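PDB 6I8F: EH1AB1 from Metagenome, which hydrolyses carboxylic esters, probably through a serine nucleophile carried on the elbow of an alpha/beta hydrolase fold. Local coordinates for residues A[117-122]-A[315-320]; A[105-110]-A[229-234]; A[184-189]-A[251-256]. One frame throughout, in Å; residues are numbered along the deposited sequence.

Contact 1. Residues A[117-122]-A[315-320]; sequences CRRLAN and ANDEAA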
loop_
_atom_site.group_PDB
_atom_site.type_symbol
_atom_site.label_atom_id
_atom_site.label_comp_id
_atom_site.label_asym_id
_atom_site.label_seq_id
_atom_site.Cartn_x
_atom_site.Cartn_y
_atom_site.Cartn_z
ATOM N N CYS A 117 -12.909 -0.914 -13.869
ATOM C CA CYS A 117 -13.278 -2.170 -13.232
ATOM C C CYS A 117 -12.618 -3.356 -13.943
ATOM O O CYS A 117 -12.167 -4.283 -13.276
ATOM C CB CYS A 117 -14.782 -2.368 -13.190
ATOM S SG CYS A 117 -15.560 -1.331 -11.926
ATOM N N ARG A 118 -12.549 -3.290 -15.274
ATOM C CA ARG A 118 -11.891 -4.330 -16.076
ATOM C C ARG A 118 -10.431 -4.454 -15.630
ATOM O O ARG A 118 -9.936 -5.563 -15.401
ATOM C CB ARG A 118 -11.975 -4.014 -17.574
ATOM C CG ARG A 118 -13.336 -4.292 -18.193
ATOM C CD ARG A 118 -13.453 -3.616 -19.549
ATOM N NE ARG A 118 -14.684 -3.971 -20.258
ATOM C CZ ARG A 118 -14.821 -5.012 -21.086
ATOM N NH1 ARG A 118 -13.783 -5.779 -21.393
ATOM N NH2 ARG A 118 -16.014 -5.275 -21.598
ATOM N N ARG A 119 -9.756 -3.301 -15.517
ATOM C CA ARG A 119 -8.340 -3.278 -15.173
ATOM C C ARG A 119 -8.172 -3.803 -13.746
ATOM O O ARG A 119 -7.259 -4.577 -13.489
ATOM C CB ARG A 119 -7.731 -1.886 -15.343
ATOM C CG ARG A 119 -6.215 -1.866 -15.251
ATOM C CD ARG A 119 -5.599 -0.516 -15.597
ATOM N NE ARG A 119 -4.150 -0.559 -15.475
ATOM C CZ ARG A 119 -3.298 -0.719 -16.490
ATOM N NH1 ARG A 119 -3.757 -0.745 -17.726
ATOM N NH2 ARG A 119 -1.992 -0.810 -16.259
ATOM N N LEU A 120 -9.063 -3.403 -12.828
ATOM C CA LEU A 120 -8.946 -3.857 -11.434
ATOM C C LEU A 120 -9.070 -5.385 -11.371
ATOM O O LEU A 120 -8.355 -6.034 -10.621
ATOM C CB LEU A 120 -10.011 -3.182 -10.566
ATOM C CG LEU A 120 -9.797 -1.697 -10.265
ATOM C CD1 LEU A 120 -10.959 -1.147 -9.456
ATOM C CD2 LEU A 120 -8.488 -1.456 -9.530
ATOM N N ALA A 121 -10.013 -5.951 -12.134
ATOM C CA ALA A 121 -10.231 -7.407 -12.145
ATOM C C ALA A 121 -8.958 -8.121 -12.617
ATOM O O ALA A 121 -8.448 -9.000 -11.921
ATOM C CB ALA A 121 -11.426 -7.763 -12.991
ATOM N N ASN A 122 -8.443 -7.721 -13.781
ATOM C CA ASN A 122 -7.289 -8.372 -14.402
ATOM C C ASN A 122 -6.057 -8.301 -13.483
ATOM O O ASN A 122 -5.359 -9.290 -13.319
ATOM C CB ASN A 122 -6.990 -7.783 -15.781
ATOM C CG ASN A 122 -7.979 -8.225 -16.835
ATOM O OD1 ASN A 122 -8.721 -9.179 -16.631
ATOM N ND2 ASN A 122 -7.993 -7.552 -17.975
ATOM N N ALA A 315 -2.340 3.887 -10.126
ATOM C CA ALA A 315 -3.202 3.806 -8.943
ATOM C C ALA A 315 -4.135 2.591 -9.025
ATOM O O ALA A 315 -4.321 1.893 -8.008
ATOM C CB ALA A 315 -3.994 5.069 -8.759
ATOM N N ASN A 316 -4.733 2.375 -10.204
ATOM C CA ASN A 316 -5.524 1.172 -10.511
ATOM C C ASN A 316 -4.716 -0.070 -10.116
ATOM O O ASN A 316 -5.171 -0.909 -9.326
ATOM C CB ASN A 316 -5.909 1.064 -11.994
ATOM C CG ASN A 316 -6.925 2.077 -12.497
ATOM O OD1 ASN A 316 -7.141 2.168 -13.714
ATOM N ND2 ASN A 316 -7.553 2.833 -11.603
ATOM N N ASP A 317 -3.506 -0.173 -10.676
ATOM C CA ASP A 317 -2.649 -1.349 -10.499
ATOM C C ASP A 317 -2.270 -1.524 -9.018
ATOM O O ASP A 317 -2.224 -2.653 -8.518
ATOM C CB ASP A 317 -1.424 -1.262 -11.414
ATOM C CG ASP A 317 -1.794 -1.306 -12.889
ATOM O OD1 ASP A 317 -2.993 -1.544 -13.195
ATOM O OD2 ASP A 317 -0.903 -1.072 -13.729
ATOM N N GLU A 318 -1.982 -0.421 -8.312
ATOM C CA GLU A 318 -1.616 -0.508 -6.890
ATOM C C GLU A 318 -2.809 -0.992 -6.042
ATOM O O GLU A 318 -2.663 -1.856 -5.188
ATOM C CB GLU A 318 -1.094 0.825 -6.353
ATOM C CG GLU A 318 -0.718 0.730 -4.896
ATOM C CD GLU A 318 0.025 1.907 -4.294
ATOM O OE1 GLU A 318 0.219 2.937 -4.988
ATOM O OE2 GLU A 318 0.385 1.788 -3.118
ATOM N N ALA A 319 -3.986 -0.410 -6.254
ATOM C CA ALA A 319 -5.187 -0.806 -5.511
ATOM C C ALA A 319 -5.466 -2.303 -5.728
ATOM O O ALA A 319 -5.662 -3.068 -4.775
ATOM C CB ALA A 319 -6.353 0.043 -5.949
ATOM N N ALA A 320 -5.447 -2.709 -6.998
ATOM C CA ALA A 320 -5.661 -4.097 -7.407
ATOM C C ALA A 320 -4.614 -5.011 -6.750
ATOM O O ALA A 320 -4.944 -6.078 -6.251
ATOM C CB ALA A 320 -5.610 -4.195 -8.917
#

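Contact 2. Residues A[105-110]-A[229-234]; sequences FVIGNI and MDWFWE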
loop_
_atom_site.group_PDB
_atom_site.type_symbol
_atom_site.label_atom_id
_atom_site.label_comp_id
_atom_site.label_asym_id
_atom_site.label_seq_id
_atom_site.Cartn_x
_atom_site.Cartn_y
_atom_site.Cartn_z
ATOM N N PHE A 105 -22.993 10.971 -5.979
ATOM C CA PHE A 105 -24.316 10.369 -5.797
ATOM C C PHE A 105 -25.350 10.958 -6.785
ATOM O O PHE A 105 -26.565 10.790 -6.601
ATOM C CB PHE A 105 -24.777 10.514 -4.340
ATOM C CG PHE A 105 -23.868 9.922 -3.281
ATOM C CD1 PHE A 105 -23.802 8.556 -3.081
ATOM C CD2 PHE A 105 -23.121 10.740 -2.444
ATOM C CE1 PHE A 105 -22.984 8.019 -2.094
ATOM C CE2 PHE A 105 -22.284 10.199 -1.474
ATOM C CZ PHE A 105 -22.231 8.835 -1.288
ATOM N N VAL A 106 -24.880 11.606 -7.857
ATOM C CA VAL A 106 -25.767 12.283 -8.832
ATOM C C VAL A 106 -25.479 11.800 -10.261
ATOM O O VAL A 106 -26.405 11.722 -11.066
ATOM C CB VAL A 106 -25.658 13.819 -8.737
ATOM C CG1 VAL A 106 -26.462 14.524 -9.824
ATOM C CG2 VAL A 106 -26.079 14.322 -7.365
ATOM N N ILE A 107 -24.209 11.511 -10.577
ATOM C CA ILE A 107 -23.803 11.056 -11.914
ATOM C C ILE A 107 -22.930 9.800 -11.774
ATOM O O ILE A 107 -22.736 9.284 -10.672
ATOM C CB ILE A 107 -23.073 12.184 -12.666
ATOM C CG1 ILE A 107 -21.702 12.487 -12.051
ATOM C CG2 ILE A 107 -23.952 13.426 -12.750
ATOM C CD1 ILE A 107 -20.972 13.614 -12.718
ATOM N N GLY A 108 -22.394 9.331 -12.902
ATOM C CA GLY A 108 -21.675 8.065 -12.962
ATOM C C GLY A 108 -22.632 6.891 -13.042
ATOM O O GLY A 108 -23.781 6.955 -12.587
ATOM N N ASN A 109 -22.139 5.791 -13.607
ATOM C CA ASN A 109 -22.894 4.543 -13.719
ATOM C C ASN A 109 -21.871 3.439 -14.010
ATOM O O ASN A 109 -20.653 3.684 -13.975
ATOM C CB ASN A 109 -23.983 4.644 -14.797
ATOM C CG ASN A 109 -23.414 5.111 -16.119
ATOM O OD1 ASN A 109 -22.457 4.526 -16.615
ATOM N ND2 ASN A 109 -23.931 6.206 -16.658
ATOM N N ILE A 110 -22.354 2.245 -14.343
ATOM C CA ILE A 110 -21.461 1.133 -14.630
ATOM C C ILE A 110 -20.534 1.488 -15.814
ATOM O O ILE A 110 -19.345 1.128 -15.796
ATOM C CB ILE A 110 -22.260 -0.170 -14.813
ATOM C CG1 ILE A 110 -22.874 -0.589 -13.469
ATOM C CG2 ILE A 110 -21.386 -1.273 -15.407
ATOM C CD1 ILE A 110 -23.771 -1.811 -13.524
ATOM N N MET A 229 -20.402 22.906 -6.022
ATOM C CA MET A 229 -20.693 21.773 -5.192
ATOM C C MET A 229 -22.211 21.675 -4.961
ATOM O O MET A 229 -22.732 20.578 -4.810
ATOM C CB MET A 229 -19.982 21.912 -3.842
ATOM C CG MET A 229 -20.169 20.712 -2.926
ATOM S SD MET A 229 -19.243 20.837 -1.363
ATOM C CE MET A 229 -17.579 20.432 -1.895
ATOM N N ASP A 230 -22.906 22.820 -4.927
ATOM C CA ASP A 230 -24.335 22.870 -4.589
ATOM C C ASP A 230 -25.158 22.043 -5.581
ATOM O O ASP A 230 -26.124 21.405 -5.191
ATOM C CB ASP A 230 -24.852 24.306 -4.540
ATOM C CG ASP A 230 -24.311 25.066 -3.345
ATOM O OD1 ASP A 230 -24.372 26.308 -3.369
ATOM O OD2 ASP A 230 -23.822 24.399 -2.406
ATOM N N TRP A 231 -24.747 22.052 -6.851
ATOM C CA TRP A 231 -25.418 21.292 -7.894
ATOM C C TRP A 231 -25.515 19.808 -7.496
ATOM O O TRP A 231 -26.496 19.147 -7.846
ATOM C CB TRP A 231 -24.699 21.490 -9.233
ATOM C CG TRP A 231 -25.403 20.929 -10.429
ATOM C CD1 TRP A 231 -26.322 21.562 -11.215
ATOM C CD2 TRP A 231 -25.209 19.625 -11.010
ATOM N NE1 TRP A 231 -26.710 20.748 -12.246
ATOM C CE2 TRP A 231 -26.045 19.553 -12.149
ATOM C CE3 TRP A 231 -24.418 18.517 -10.683
ATOM C CZ2 TRP A 231 -26.111 18.412 -12.951
ATOM C CZ3 TRP A 231 -24.477 17.394 -11.483
ATOM C CH2 TRP A 231 -25.316 17.342 -12.596
ATOM N N PHE A 232 -24.501 19.312 -6.770
ATOM C CA PHE A 232 -24.464 17.950 -6.256
ATOM C C PHE A 232 -25.126 17.876 -4.878
ATOM O O PHE A 232 -26.021 17.048 -4.636
ATOM C CB PHE A 232 -23.019 17.447 -6.170
ATOM C CG PHE A 232 -22.407 17.139 -7.512
ATOM C CD1 PHE A 232 -22.605 15.906 -8.113
ATOM C CD2 PHE A 232 -21.676 18.100 -8.193
ATOM C CE1 PHE A 232 -22.066 15.631 -9.360
ATOM C CE2 PHE A 232 -21.141 17.822 -9.443
ATOM C CZ PHE A 232 -21.336 16.590 -10.023
ATOM N N TRP A 233 -24.638 18.724 -3.974
ATOM C CA TRP A 233 -24.979 18.678 -2.573
ATOM C C TRP A 233 -26.494 18.844 -2.360
ATOM O O TRP A 233 -27.096 18.115 -1.565
ATOM C CB TRP A 233 -24.164 19.732 -1.812
ATOM C CG TRP A 233 -24.422 19.705 -0.340
ATOM C CD1 TRP A 233 -25.251 20.533 0.357
ATOM C CD2 TRP A 233 -23.903 18.760 0.610
ATOM N NE1 TRP A 233 -25.264 20.185 1.680
ATOM C CE2 TRP A 233 -24.445 19.106 1.867
ATOM C CE3 TRP A 233 -23.032 17.667 0.533
ATOM C CZ2 TRP A 233 -24.144 18.397 3.029
ATOM C CZ3 TRP A 233 -22.728 16.972 1.683
ATOM C CH2 TRP A 233 -23.278 17.334 2.913
ATOM N N GLU A 234 -27.112 19.769 -3.103
ATOM C CA GLU A 234 -28.511 20.144 -2.904
ATOM C C GLU A 234 -29.443 19.122 -3.555
ATOM O O GLU A 234 -30.614 19.023 -3.193
ATOM C CB GLU A 234 -28.754 21.556 -3.443
ATOM C CG GLU A 234 -28.008 22.605 -2.630
ATOM C CD GLU A 234 -28.356 24.056 -2.900
ATOM O OE1 GLU A 234 -28.913 24.350 -3.976
ATOM O OE2 GLU A 234 -28.062 24.883 -2.023
#

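Contact 3. Residues A[184-189]-A[251-256]; sequences VCQACR and LLATDF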
loop_
_atom_site.group_PDB
_atom_site.type_symbol
_atom_site.label_atom_id
_atom_site.label_comp_id
_atom_site.label_asym_id
_atom_site.label_seq_id
_atom_site.Cartn_x
_atom_site.Cartn_y
_atom_site.Cartn_z
ATOM N N VAL A 184 -20.848 1.206 4.102
ATOM C CA VAL A 184 -21.321 -0.185 4.080
ATOM C C VAL A 184 -20.650 -0.980 5.206
ATOM O O VAL A 184 -21.311 -1.743 5.906
ATOM C CB VAL A 184 -21.108 -0.874 2.714
ATOM C CG1 VAL A 184 -21.340 -2.378 2.796
ATOM C CG2 VAL A 184 -21.991 -0.264 1.636
ATOM N N CYS A 185 -19.333 -0.814 5.365
ATOM C CA CYS A 185 -18.582 -1.549 6.402
ATOM C C CYS A 185 -19.097 -1.196 7.803
ATOM O O CYS A 185 -19.311 -2.101 8.626
ATOM C CB CYS A 185 -17.093 -1.260 6.329
ATOM S SG CYS A 185 -16.336 -1.860 4.796
ATOM N N GLN A 186 -19.292 0.102 8.052
ATOM C CA GLN A 186 -19.769 0.594 9.359
ATOM C C GLN A 186 -21.205 0.117 9.616
ATOM O O GLN A 186 -21.516 -0.284 10.741
ATOM C CB GLN A 186 -19.688 2.117 9.457
ATOM C CG GLN A 186 -18.279 2.631 9.658
ATOM C CD GLN A 186 -18.291 4.087 10.039
ATOM O OE1 GLN A 186 -19.284 4.590 10.562
ATOM N NE2 GLN A 186 -17.188 4.769 9.764
ATOM N N ALA A 187 -22.031 0.108 8.564
ATOM C CA ALA A 187 -23.446 -0.314 8.651
ATOM C C ALA A 187 -23.551 -1.781 9.071
ATOM O O ALA A 187 -24.266 -2.110 10.022
ATOM C CB ALA A 187 -24.143 -0.086 7.343
ATOM N N CYS A 188 -22.809 -2.654 8.385
ATOM C CA CYS A 188 -22.780 -4.073 8.746
ATOM C C CYS A 188 -22.275 -4.259 10.181
ATOM O O CYS A 188 -22.840 -5.037 10.958
ATOM C CB CYS A 188 -21.911 -4.878 7.795
ATOM S SG CYS A 188 -22.618 -4.918 6.134
ATOM N N ARG A 189 -21.208 -3.546 10.534
ATOM C CA ARG A 189 -20.652 -3.705 11.851
ATOM C C ARG A 189 -21.685 -3.264 12.900
ATOM O O ARG A 189 -21.933 -3.986 13.861
ATOM C CB ARG A 189 -19.359 -2.907 12.023
ATOM C CG ARG A 189 -18.714 -3.167 13.373
ATOM C CD ARG A 189 -17.860 -2.038 13.869
ATOM N NE ARG A 189 -18.518 -0.744 13.950
ATOM C CZ ARG A 189 -17.840 0.373 14.131
ATOM N NH1 ARG A 189 -16.532 0.293 14.298
ATOM N NH2 ARG A 189 -18.439 1.547 14.123
ATOM N N LEU A 251 -16.172 9.403 9.022
ATOM C CA LEU A 251 -15.002 9.782 9.814
ATOM C C LEU A 251 -15.365 10.001 11.294
ATOM O O LEU A 251 -14.499 9.847 12.163
ATOM C CB LEU A 251 -14.362 11.045 9.234
ATOM C CG LEU A 251 -13.073 11.515 9.915
ATOM C CD1 LEU A 251 -11.997 10.437 9.867
ATOM C CD2 LEU A 251 -12.567 12.795 9.285
ATOM N N LEU A 252 -16.626 10.350 11.587
ATOM C CA LEU A 252 -17.011 10.752 12.939
ATOM C C LEU A 252 -17.429 9.548 13.787
ATOM O O LEU A 252 -17.826 9.737 14.911
ATOM C CB LEU A 252 -18.160 11.766 12.864
ATOM C CG LEU A 252 -17.895 13.005 12.010
ATOM C CD1 LEU A 252 -19.110 13.921 12.000
ATOM C CD2 LEU A 252 -16.676 13.768 12.504
ATOM N N ALA A 253 -17.343 8.319 13.273
ATOM C CA ALA A 253 -17.636 7.153 14.115
ATOM C C ALA A 253 -16.809 7.217 15.408
ATOM O O ALA A 253 -15.654 7.664 15.425
ATOM C CB ALA A 253 -17.383 5.869 13.372
ATOM N N THR A 254 -17.438 6.751 16.484
ATOM C CA THR A 254 -16.903 6.705 17.851
ATOM C C THR A 254 -15.781 5.669 17.962
ATOM O O THR A 254 -14.837 5.819 18.742
ATOM C CB THR A 254 -18.033 6.344 18.824
ATOM O OG1 THR A 254 -18.795 7.533 19.014
ATOM C CG2 THR A 254 -17.564 5.839 20.170
ATOM N N ASP A 255 -15.927 4.597 17.187
ATOM C CA ASP A 255 -15.124 3.415 17.321
ATOM C C ASP A 255 -14.887 2.810 15.927
ATOM O O ASP A 255 -15.829 2.504 15.209
ATOM C CB ASP A 255 -15.818 2.465 18.299
ATOM C CG ASP A 255 -15.314 1.042 18.218
ATOM O OD1 ASP A 255 -14.093 0.850 18.374
ATOM O OD2 ASP A 255 -16.148 0.149 17.972
ATOM N N PHE A 256 -13.609 2.664 15.560
ATOM C CA PHE A 256 -13.181 2.112 14.271
ATOM C C PHE A 256 -12.802 0.634 14.411
ATOM O O PHE A 256 -12.498 -0.026 13.411
ATOM C CB PHE A 256 -12.035 2.944 13.687
ATOM C CG PHE A 256 -12.489 4.150 12.900
ATOM C CD1 PHE A 256 -13.227 5.157 13.502
ATOM C CD2 PHE A 256 -12.166 4.290 11.559
ATOM C CE1 PHE A 256 -13.658 6.257 12.773
ATOM C CE2 PHE A 256 -12.592 5.390 10.832
ATOM C CZ PHE A 256 -13.340 6.370 11.438
#

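Contact 1. Residues A[117-122]-A[315-320]
The guanidinium of Arg-119 and the carboxylate of Asp-317 face each other edge on, their planes only 18° apart, and this near-coplanarity permits a two-pronged salt bridge. Arg-119 grips side-on: NE reaches Asp-317 OD1 at 2.7 Å, while Arg-119 NH2 meets Asp-317 OD2 at 2.8 Å. The two prongs differ. The NH2 bond is almost straight, lies in the guanidinium plane and uses the syn lone pair of OD2; the NE bond is bent, OD1 standing off the guanidinium plane and NE off the carboxylate plane. The reach comes from an extended chain whose CG stands trans to the backbone N (chi1 -169°), carrying the guanidinium over to the second helix. On the way, Arg-119 CD passes 3.6 Å from Asn-316 OD1, the two side chains crossing nearly at right angles; the amide's own anchor is ND2, bonded to Phe-303 O.

Leu-120 supplies the apolar half through its CD2 branch, 3.4 Å from Asn-316 O and 4.0 Å from Ala-320 CB, and that alanine methyl also rests 3.7 Å from Leu-120 O. The small side chains of Ala-319 and Ala-320 fit the axis separation of 8.7 Å, with the segments crossing at -43°. Beyond the pair, Glu-318 bonds Thr-291 and Asp-317 packs on Ala-325, both of the second subunit, so helix 310-327 also serves the dimer contact. Such packing of the helix after strand 94-100 against the C-terminal helix, on strands 78-85 and 262-267 of the central sheet, is characteristic of the alpha/beta hydrolase fold.

Contact 2. Residues A[105-110]-A[229-234]
Met-229 O is gripped by two backbone donors, Trp-233 N at 2.8 Å and Phe-232 N at 2.9 Å, at the turn from which two successive aromatic side chains reach Val-106 and Ile-107. Trp-231 CE3 sits 3.5 Å above the Phe-232 ring, over its centre, with Phe-232 CD2 at the edge of the indole in its plane; the indole thus turns its edge to the phenyl face, and both rings reach the loop.

Val-106 addresses both rings. With CG1 trans to the backbone N (chi1 174°), that methyl lies 3.9 Å from Trp-231 CZ3, while Val-106 CB approaches Phe-232 CD1 at 3.8 Å; each approach is slanted to its ring. Ile-107 instead works at the rims and crosses both side chains at roughly right angles. Its CG2 comes 4.1 Å from Trp-231 CH2 near the indole plane, and its CD1 comes 4.0 Å from Phe-232 CZ near the phenyl plane. The polar end of the indole is satisfied apart from the loop, NE1 bonding Leu-41 O, and His-43 stacks on the indole.

The loop directly follows an HGGG sequence, which in hormone-sensitive-lipase-like esterases forms the oxyanion hole, and helix 230-236 probably belongs to the cap. The link between them is wholly apolar, resting on shape and dispersion, without a directional bond between the segments.

Contact 3. Residues A[184-189]-A[251-256]
Over one face of the Arg-189 guanidinium lies Asp-255 OD2, and at its edge, in plane, is the backbone of Phe-256. The oxygen over the face is 3.7 Å from Arg-189 NH1 and well out of the guanidinium plane, so this is a long salt bridge of charges with no N-H directed at it. The phenyl ring of Phe-256 has Ala-253 O at its edge, and Tyr-279 meets it edge-to-face; Gln-186 NE2 approaches Phe-256 CZ aslant at 4.5 Å.

The directed bonding goes to a carbonyl. Asp-255 O takes Arg-189 NH1, modelled at 2.5 Å, a length too short to be taken at face value, and Arg-189 NH2 at 3.0 Å, a weak bond with an N-H...O angle of 126°. Arg-189 NH1 is also bonded to Thr-257 O, so the arginine holds two carbonyls of the same loop, two residues apart. A bend at chi3 (55°) in an otherwise stretched chain turns the guanidinium toward them.

Helix 176-190 starts within a GDSAG sequence, the probable nucleophile elbow of this alpha/beta hydrolase; its C-terminal part is tied here to the loop leading into strand 262-267. Replacing Arg-189 by an alanine would probably leave Asp-255 O and Thr-257 O without this donor and the carboxylate of Asp-255 without its nearby positive charge, letting the loop shift.

One turn earlier, Gln-186 reaches across with its chain extended beyond CG, and the methyl of Ala-253 rests against its amide, Gln-186 OE1 to Ala-253 CB being 3.6 Å. The amide nitrogen is bonded to Pro-250 O and to Tyr-279 OH, which fixes its rotation. The other oxygen of the Asp-255 carboxylate, OD1, bonds Thr-257 OG1.

The three contacts are spread out, with centres 24 Å (1 and 2), 26 Å (1 and 3) and 23 Å (2 and 3) apart, without touching. Along the chain the segments run 105-110, 117-122, 184-189, 229-234, 251-256, 315-320: contact 2 crosses both others, whereas contact 3 falls wholly between the halves of contact 1. Contacts 1 and 2 are neighbours in sequence through one segment each, since 105-110 leads into helix 114-124, yet they lie on opposite sides of the chain's centre. Contact 1 joins two helices beside the sheet, contact 3 a helix to a loop, and contact 2 the probable cap to the core, so parts far apart in sequence are joined around the core.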